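Local coordinates for protein titin (Homo sapiens, PDB 5JDD) that forms part of the giant elastic filament of the muscle sarcomere, here as three immunoglobulin domains in tandem from the I-band region, at residues 10-15 and 82-87; 97-102 and 169-174. All blocks are in the same frame, centred on the assembly; numbering follows the deposited sequence. Where two conformers were deposited one is given.

Overall arrangement
Contact 1 (10-15 with 82-87) and contact 2 (97-102 with 169-174) are one structural solution seen twice along a tandem of homologous domains. Each joins the short A' strand of an immunoglobulin I-set domain, in parallel, to the final G strand of the same domain, 66 residues intervening in both cases. They follow one another in series, with centres 41 Å apart and nearest atoms about 21 Å apart, so neither touches the other. The centre of contact 2 lies about 11 Å, and that of contact 1 about 35 Å, from the centre of the elongated chain. In both, a side-chain oxygen starts the parallel pairing and three backbone bonds continue it.

Contact 1: residues 10-15 and 82-87; sequences PKDVTA and CKAKLF
With its carboxylate carbon anti to the carbonyl carbon (chi1 -73°), Asp12 swings OD1 over to the backbone of 82-87, and Phe87, turned the same way about its first torsion (chi1 -64°), brings its ring edge up to the other oxygen. OD1 of Asp12 accepts a hydrogen bond from Lys85 N at 2.8 Å, met from above the carboxylate plane, while OD2 lies near the plane of the ring, 3.9 Å from CE2 of Phe87. The carboxylate and ring planes stand 74° apart. Parallel pairing then runs on through the backbone: Val13 N to Lys85 O, Phe87 N to Val13 O at 2.8 Å and nearly straight, and Ala15 N to Phe87 O. On the face of Val13 and Leu86, methyl CG1 of Val13 meets CD1 of Leu86 at 4.0 Å. Ahead of strand 13-15, the segments part enough for a water to donate to both Pro10 O and Lys83 O, and Pro10 CD makes a tight contact with Cys82 SG at 3.3 Å. This A'-G pair forms one border of the mixed sheet of the I-set sandwich: Val13 and Ala84 reach Val21 and Phe23 of the opposing sheet's strand 21-27, while strand 71-77 continues the sheet beyond 82-87.

Contact 2: residues 97-102 and 169-174; sequences MKNIEV and VSATLT
Side by side and pointing the same way, Glu101 and Thr174 mark one face of the parallel A'-G strand pair of an immunoglobulin I-set domain; CG of Glu101 lies 4.1 Å from CB of Thr174. On the other face Ile100 crosses Leu173 at a slant, and the latter's methyl CD1 is the meeting point, touched by CG1 and CD1 of Ile100. CG2 of Val102 also reaches CD1 of Leu173, at 3.7 Å. Having CG1 between the backbone N and the carbonyl carbon (chi1 49°) is what sets the Ile100 chain over that methyl. Leu173 and Ala171 also pack on Phe110 of strand 108-114 in the facing sheet. Where the chain approaches the strand, Met97 bends at its third torsion (-74°), and its CE lies over the backbone, 3.3 Å from Val169 O, with Val169 CG1 at 3.9 Å from the same CE, while CB rests against the methyl of Ala171.

Asn99 supplies the first bond of the pairing through its amide oxygen: Thr172 N donates to OD1 at 2.9 Å, tilted 33° from the carbonyl plane. Backbone bonds Ile100 N to Thr172 O, Thr174 N to Ile100 O and Val102 N to Thr174 O carry it onward. Waters line the seam, and one of them donates to Ile100 O at 2.9 Å while hydrogen-bonding to OG1 of Thr174 at 2.8 Å.

Contact 1: residues 10-15 and 82-87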
loop_
_atom_site.group_PDB
_atom_site.type_symbol
_atom_site.label_atom_id
_atom_site.label_comp_id
_atom_site.label_asym_id
_atom_site.label_seq_id
_atom_site.Cartn_x
_atom_site.Cartn_y
_atom_site.Cartn_z
ATOM N N PRO A 10 3.274 36.009 22.344
ATOM C CA PRO A 10 2.900 34.731 21.733
ATOM C C PRO A 10 3.940 34.248 20.731
ATOM O O PRO A 10 4.684 35.049 20.147
ATOM C CB PRO A 10 1.568 35.040 21.035
ATOM C CG PRO A 10 1.557 36.498 20.850
ATOM C CD PRO A 10 2.283 37.052 22.050
ATOM N N LYS A 11 3.997 32.932 20.566
ATOM C CA LYS A 11 4.963 32.294 19.683
ATOM C C LYS A 11 4.259 31.555 18.558
ATOM O O LYS A 11 3.118 31.107 18.716
ATOM C CB LYS A 11 5.810 31.287 20.461
ATOM C CG LYS A 11 6.647 31.890 21.588
ATOM C CD LYS A 11 7.601 30.837 22.134
ATOM C CE LYS A 11 8.350 31.326 23.361
ATOM N NZ LYS A 11 9.358 30.321 23.809
ATOM N N ASP A 12 4.947 31.419 17.429
ATOM C CA ASP A 12 4.422 30.651 16.315
ATOM C C ASP A 12 4.126 29.225 16.761
ATOM O O ASP A 12 4.819 28.672 17.620
ATOM C CB ASP A 12 5.444 30.556 15.176
ATOM C CG ASP A 12 5.624 31.850 14.403
ATOM O OD1 ASP A 12 4.936 32.858 14.670
ATOM O OD2 ASP A 12 6.484 31.841 13.489
ATOM N N VAL A 13 3.102 28.633 16.156
ATOM C CA VAL A 13 2.755 27.233 16.363
ATOM C C VAL A 13 2.717 26.539 15.013
ATOM O O VAL A 13 2.146 27.072 14.055
ATOM C CB VAL A 13 1.338 27.099 16.952
ATOM C CG1 VAL A 13 0.945 25.625 17.095
ATOM C CG2 VAL A 13 1.240 27.801 18.270
ATOM N N THR A 14 3.314 25.349 14.941
ATOM C CA THR A 14 3.156 24.472 13.793
ATOM C C THR A 14 2.480 23.219 14.317
ATOM O O THR A 14 2.967 22.607 15.268
ATOM C CB THR A 14 4.509 24.115 13.181
ATOM O OG1 THR A 14 5.109 25.302 12.652
ATOM C CG2 THR A 14 4.341 23.103 12.057
ATOM N N ALA A 15 1.353 22.840 13.719
ATOM C CA ALA A 15 0.591 21.704 14.205
ATOM C C ALA A 15 -0.150 21.016 13.074
ATOM O O ALA A 15 -0.431 21.618 12.030
ATOM C CB ALA A 15 -0.397 22.148 15.275
ATOM N N CYS A 82 0.993 42.360 19.715
ATOM C CA CYS A 82 1.993 41.349 19.400
ATOM C C CYS A 82 1.358 40.286 18.517
ATOM O O CYS A 82 0.156 40.022 18.600
ATOM C CB CYS A 82 2.604 40.730 20.664
ATOM S SG CYS A 82 1.415 40.199 21.912
ATOM N N LYS A 83 2.173 39.689 17.660
ATOM C CA LYS A 83 1.674 38.797 16.633
ATOM C C LYS A 83 2.434 37.485 16.622
ATOM O O LYS A 83 3.617 37.432 16.965
ATOM C CB LYS A 83 1.819 39.454 15.258
ATOM C CG LYS A 83 0.954 40.676 15.046
ATOM C CD LYS A 83 1.368 41.411 13.781
ATOM C CE LYS A 83 0.581 42.707 13.607
ATOM N NZ LYS A 83 -0.858 42.455 13.300
ATOM N N ALA A 84 1.740 36.427 16.220
ATOM C CA ALA A 84 2.366 35.132 15.965
ATOM C C ALA A 84 1.578 34.404 14.890
ATOM O O ALA A 84 0.437 34.762 14.595
ATOM C CB ALA A 84 2.432 34.299 17.242
ATOM N N LYS A 85 2.175 33.367 14.311
ATOM C CA LYS A 85 1.523 32.662 13.220
ATOM C C LYS A 85 1.235 31.217 13.544
ATOM O O LYS A 85 2.001 30.567 14.261
ATOM C CB LYS A 85 2.374 32.732 11.949
ATOM C CG LYS A 85 2.460 34.131 11.372
ATOM C CD LYS A 85 3.430 34.207 10.204
ATOM C CE LYS A 85 3.426 35.611 9.629
ATOM N NZ LYS A 85 4.445 35.745 8.543
ATOM N N LEU A 86 0.132 30.723 12.987
ATOM C CA LEU A 86 -0.177 29.299 12.992
ATOM C C LEU A 86 0.120 28.728 11.612
ATOM O O LEU A 86 -0.386 29.232 10.604
ATOM C CB LEU A 86 -1.657 29.071 13.324
ATOM C CG LEU A 86 -2.186 27.636 13.160
ATOM C CD1 LEU A 86 -1.510 26.659 14.106
ATOM C CD2 LEU A 86 -3.689 27.582 13.364
ATOM N N PHE A 87 0.943 27.686 11.568
ATOM C CA PHE A 87 1.154 26.916 10.351
ATOM C C PHE A 87 0.483 25.570 10.542
ATOM O O PHE A 87 0.736 24.871 11.532
ATOM C CB PHE A 87 2.652 26.743 10.106
ATOM C CG PHE A 87 3.367 28.032 9.842
ATOM C CD1 PHE A 87 3.332 28.603 8.582
ATOM C CD2 PHE A 87 4.054 28.681 10.856
ATOM C CE1 PHE A 87 3.986 29.800 8.321
ATOM C CE2 PHE A 87 4.708 29.885 10.613
ATOM C CZ PHE A 87 4.667 30.446 9.337
HETATM O O HOH W 1 4.523 37.854 19.439
#

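Contact 2: residues 97-102 and 169-174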
loop_
_atom_site.group_PDB
_atom_site.type_symbol
_atom_site.label_atom_id
_atom_site.label_comp_id
_atom_site.label_asym_id
_atom_site.label_seq_id
_atom_site.Cartn_x
_atom_site.Cartn_y
_atom_site.Cartn_z
ATOM N N MET A 97 2.975 6.219 -6.453
ATOM C CA MET A 97 3.032 4.805 -6.768
ATOM C C MET A 97 3.189 4.580 -8.248
ATOM O O MET A 97 2.779 5.410 -9.065
ATOM C CB MET A 97 1.763 4.144 -6.277
ATOM C CG MET A 97 1.517 4.482 -4.834
ATOM S SD MET A 97 0.406 3.313 -4.090
ATOM C CE MET A 97 -1.136 3.857 -4.833
ATOM N N LYS A 98 3.792 3.449 -8.582
ATOM C CA LYS A 98 4.113 3.124 -9.957
ATOM C C LYS A 98 3.097 2.155 -10.550
ATOM O O LYS A 98 2.767 1.132 -9.941
ATOM C CB LYS A 98 5.504 2.488 -10.032
ATOM C CG LYS A 98 6.636 3.390 -9.559
ATOM C CD LYS A 98 6.716 4.660 -10.395
ATOM C CE LYS A 98 6.944 4.360 -11.874
ATOM N NZ LYS A 98 8.185 3.567 -12.112
ATOM N N ASN A 99 2.626 2.457 -11.755
ATOM C CA ASN A 99 1.889 1.464 -12.529
ATOM C C ASN A 99 2.799 0.280 -12.812
ATOM O O ASN A 99 3.968 0.461 -13.177
ATOM C CB ASN A 99 1.435 2.039 -13.871
ATOM C CG ASN A 99 0.492 3.213 -13.723
ATOM O OD1 ASN A 99 -0.251 3.328 -12.743
ATOM N ND2 ASN A 99 0.513 4.103 -14.713
ATOM N N ILE A 100 2.264 -0.929 -12.675
ATOM C CA ILE A 100 3.059 -2.136 -12.876
ATOM C C ILE A 100 2.352 -3.211 -13.694
ATOM O O ILE A 100 1.123 -3.295 -13.685
ATOM C CB ILE A 100 3.469 -2.753 -11.537
ATOM C CG1 ILE A 100 2.254 -2.866 -10.616
ATOM C CG2 ILE A 100 4.581 -1.929 -10.893
ATOM C CD1 ILE A 100 2.513 -3.650 -9.332
ATOM N N GLU A 101 3.146 -4.018 -14.404
ATOM C CA GLU A 101 2.685 -5.232 -15.060
ATOM C C GLU A 101 3.361 -6.400 -14.369
ATOM O O GLU A 101 4.585 -6.390 -14.189
ATOM C CB GLU A 101 3.089 -5.257 -16.529
ATOM C CG GLU A 101 2.449 -4.212 -17.400
ATOM C CD GLU A 101 2.767 -4.476 -18.857
ATOM O OE1 GLU A 101 3.606 -5.368 -19.113
ATOM O OE2 GLU A 101 2.179 -3.814 -19.733
ATOM N N VAL A 102 2.574 -7.407 -13.992
ATOM C CA VAL A 102 3.077 -8.554 -13.242
ATOM C C VAL A 102 2.510 -9.823 -13.854
ATOM O O VAL A 102 1.300 -9.915 -14.082
ATOM C CB VAL A 102 2.628 -8.492 -11.771
ATOM C CG1 VAL A 102 3.152 -9.692 -11.013
ATOM C CG2 VAL A 102 3.142 -7.230 -11.108
ATOM N N VAL A 169 -3.406 8.838 -3.795
ATOM C CA VAL A 169 -2.546 8.492 -4.917
ATOM C C VAL A 169 -3.006 7.147 -5.474
ATOM O O VAL A 169 -3.380 6.256 -4.716
ATOM C CB VAL A 169 -1.045 8.464 -4.495
ATOM C CG1 VAL A 169 -0.780 7.446 -3.381
ATOM C CG2 VAL A 169 -0.141 8.226 -5.699
ATOM N N SER A 170 -3.005 7.016 -6.795
ATOM C CA SER A 170 -3.448 5.773 -7.423
ATOM C C SER A 170 -2.440 5.267 -8.448
ATOM O O SER A 170 -1.651 6.036 -9.012
ATOM C CB SER A 170 -4.812 5.949 -8.106
ATOM O OG SER A 170 -5.824 6.321 -7.176
ATOM N N ALA A 171 -2.494 3.963 -8.700
ATOM C CA ALA A 171 -1.723 3.354 -9.775
ATOM C C ALA A 171 -2.435 2.093 -10.213
ATOM O O ALA A 171 -3.267 1.557 -9.478
ATOM C CB ALA A 171 -0.286 3.041 -9.323
ATOM N N THR A 172 -2.103 1.603 -11.400
ATOM C CA THR A 172 -2.763 0.416 -11.928
ATOM C C THR A 172 -1.869 -0.809 -11.920
ATOM O O THR A 172 -0.650 -0.714 -12.088
ATOM C CB THR A 172 -3.243 0.618 -13.366
ATOM O OG1 THR A 172 -2.116 0.849 -14.223
ATOM C CG2 THR A 172 -4.201 1.788 -13.435
ATOM N N LEU A 173 -2.497 -1.957 -11.714
ATOM C CA LEU A 173 -1.869 -3.261 -11.874
ATOM C C LEU A 173 -2.472 -3.907 -13.108
ATOM O O LEU A 173 -3.702 -3.965 -13.260
ATOM C CB LEU A 173 -2.152 -4.148 -10.662
ATOM C CG LEU A 173 -1.766 -5.625 -10.824
ATOM C CD1 LEU A 173 -0.278 -5.783 -11.041
ATOM C CD2 LEU A 173 -2.189 -6.405 -9.595
ATOM N N THR A 174 -1.605 -4.371 -14.001
ATOM C CA THR A 174 -2.010 -5.194 -15.122
ATOM C C THR A 174 -1.369 -6.569 -14.967
ATOM O O THR A 174 -0.154 -6.688 -15.002
ATOM C CB THR A 174 -1.555 -4.570 -16.447
ATOM O OG1 THR A 174 -2.060 -3.226 -16.543
ATOM C CG2 THR A 174 -2.047 -5.393 -17.622
HETATM O O HOH W 2 0.853 7.175 -8.598
HETATM O O HOH W 3 -0.270 5.940 -11.586
HETATM O O HOH W 4 -0.521 -1.322 -15.116
#